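PDB 4ZOH: putative oxidoreductase molybdopterin-binding subunit from Sulfolobus tokodaii, which binds a pterin cytosine dinucleotide form of the molybdenum cofactor and is probably the large subunit of an oxidoreductase of the xanthine dehydrogenase and aldehyde oxidase family. Local coordinates for residues Y568-L574 / K587-D593. Residues are numbered along the deposited sequence; the frame is centred on the assembly and turned at random.
Sequences YGVHLAL and KYVAVDD
The imidazole of His-571 lies with one face on Ala-590, whose CB sits 3.5 Å from the ring centroid in a CH-pi contact. Both ring nitrogens are bonded at the edge. On one side ND1 meets Tyr-588 OH at 2.6 Å, and either could donate. On the other side NE2 donates to Asp-592 OD1 at 2.7 Å, using the syn lone pair of the carboxylate. Both oxygens lie in or close to the imidazole plane, and the two bonds together fix the rotation of the ring. The Tyr-588 ring stands nearly perpendicular to it, at 87°, and the two meet rim to rim. With CG anti to the backbone N (chi1 -169°), the tyrosine leans across the strand pair, and one face of its ring lies over Leu-572 O. An alanine in place of His-571 would probably leave Tyr-588 OH and Asp-592 OD1 without their shared partner and open a gap above Ala-590.

At the end of the ladder where Tyr-568 pairs with Asp-593, Asp-593 CB packs over one face of the Tyr-568 ring, 3.9 Å from its centroid. Tyr-568 OH makes a weak bond to Asp-593 OD2 and also bonds Asn-384 N, while Asp-593 OD1 is held by Gly-595 N. On this same sheet face Val-570 lies beside Val-591, and Leu-572 beside Val-589. Helix 385-401 packs against Val-570 and Leu-572, and helices 600-619 and 673-688 pack on the face of His-571 and Tyr-588.

Backbone bonds such as Val-591 N to Val-570 O, 2.8 Å, tie the strands, which run antiparallel at 174°. This is a buried beta hairpin, forming the two central strands of a four-stranded mixed sheet in the molybdopterin cofactor-binding domain.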
# COMPACT_ATOMS: atom_id res chain seq x y z
N TYR A 568 29.00 16.58 28.21
CA TYR A 568 29.21 17.96 28.64
C TYR A 568 30.04 18.65 27.56
O TYR A 568 30.71 17.99 26.75
CB TYR A 568 29.97 17.99 30.02
CG TYR A 568 31.30 17.23 29.97
CD1 TYR A 568 32.52 17.91 29.77
CD2 TYR A 568 31.34 15.83 30.08
CE1 TYR A 568 33.72 17.20 29.73
CE2 TYR A 568 32.53 15.12 30.01
CZ TYR A 568 33.72 15.81 29.82
OH TYR A 568 34.90 15.11 29.72
N GLY A 569 30.04 19.98 27.54
CA GLY A 569 30.97 20.66 26.68
C GLY A 569 30.94 22.14 26.86
O GLY A 569 30.26 22.64 27.75
N VAL A 570 31.70 22.85 26.02
CA VAL A 570 31.72 24.31 26.05
C VAL A 570 31.53 24.81 24.59
O VAL A 570 32.14 24.24 23.67
CB VAL A 570 33.02 24.85 26.76
CG1 VAL A 570 34.29 24.20 26.17
CG2 VAL A 570 33.14 26.36 26.60
N HIS A 571 30.71 25.86 24.40
CA HIS A 571 30.37 26.34 23.10
C HIS A 571 30.65 27.80 23.20
O HIS A 571 30.63 28.35 24.29
CB HIS A 571 28.86 26.08 22.73
CG HIS A 571 28.55 24.64 22.42
ND1 HIS A 571 27.57 24.25 21.52
CD2 HIS A 571 29.10 23.48 22.89
CE1 HIS A 571 27.59 22.93 21.40
NE2 HIS A 571 28.46 22.43 22.26
N LEU A 572 30.91 28.42 22.04
CA LEU A 572 31.37 29.78 21.96
C LEU A 572 30.84 30.39 20.69
O LEU A 572 30.77 29.72 19.68
CB LEU A 572 32.90 29.75 21.88
CG LEU A 572 33.64 29.10 23.02
CD1 LEU A 572 34.17 27.80 22.54
CD2 LEU A 572 34.85 29.97 23.36
N ALA A 573 30.44 31.64 20.75
CA ALA A 573 29.97 32.32 19.56
C ALA A 573 30.55 33.73 19.51
O ALA A 573 30.84 34.30 20.54
CB ALA A 573 28.48 32.40 19.55
N LEU A 574 30.65 34.27 18.30
CA LEU A 574 31.11 35.63 18.06
C LEU A 574 30.03 36.23 17.26
O LEU A 574 29.66 35.68 16.21
CB LEU A 574 32.45 35.66 17.21
CG LEU A 574 33.06 37.07 16.87
CD1 LEU A 574 33.77 37.63 18.08
CD2 LEU A 574 34.10 36.98 15.73
N LYS A 587 30.90 33.30 13.95
CA LYS A 587 31.50 32.03 14.23
C LYS A 587 30.87 31.40 15.42
O LYS A 587 30.46 32.09 16.35
CB LYS A 587 32.99 32.16 14.56
CG LYS A 587 33.91 32.41 13.37
CD LYS A 587 35.39 32.10 13.64
CE LYS A 587 36.40 32.96 12.87
NZ LYS A 587 35.84 34.00 11.95
N TYR A 588 30.88 30.08 15.41
CA TYR A 588 30.38 29.32 16.51
C TYR A 588 31.34 28.18 16.63
O TYR A 588 31.60 27.50 15.65
CB TYR A 588 28.93 28.84 16.19
CG TYR A 588 28.19 28.25 17.41
CD1 TYR A 588 27.18 28.98 18.12
CD2 TYR A 588 28.53 26.97 17.84
CE1 TYR A 588 26.54 28.39 19.25
CE2 TYR A 588 27.91 26.41 18.94
CZ TYR A 588 26.91 27.10 19.62
OH TYR A 588 26.42 26.40 20.70
N VAL A 589 31.81 27.93 17.85
CA VAL A 589 32.61 26.75 18.12
C VAL A 589 31.93 25.86 19.18
O VAL A 589 31.53 26.36 20.19
CB VAL A 589 34.04 27.19 18.61
CG1 VAL A 589 34.88 25.99 19.04
CG2 VAL A 589 34.75 28.04 17.53
N ALA A 590 31.90 24.55 18.96
CA ALA A 590 31.34 23.60 19.93
C ALA A 590 32.46 22.68 20.28
O ALA A 590 33.11 22.07 19.39
CB ALA A 590 30.18 22.77 19.33
N VAL A 591 32.68 22.52 21.59
CA VAL A 591 33.59 21.45 22.00
C VAL A 591 32.79 20.50 22.86
O VAL A 591 32.41 20.89 23.95
CB VAL A 591 34.84 22.00 22.74
CG1 VAL A 591 35.72 20.82 23.18
CG2 VAL A 591 35.64 22.91 21.80
N ASP A 592 32.60 19.25 22.44
CA ASP A 592 31.73 18.32 23.19
C ASP A 592 32.44 17.07 23.67
O ASP A 592 33.35 16.53 23.01
CB ASP A 592 30.55 17.86 22.30
CG ASP A 592 29.58 19.01 21.92
OD1 ASP A 592 29.38 19.97 22.68
OD2 ASP A 592 29.02 18.97 20.79
N ASP A 593 32.00 16.53 24.79
CA ASP A 593 32.49 15.20 25.11
C ASP A 593 31.27 14.30 25.23
O ASP A 593 30.52 14.39 26.20
CB ASP A 593 33.36 15.18 26.38
CG ASP A 593 33.86 13.77 26.75
OD1 ASP A 593 33.44 12.76 26.11
OD2 ASP A 593 34.67 13.62 27.71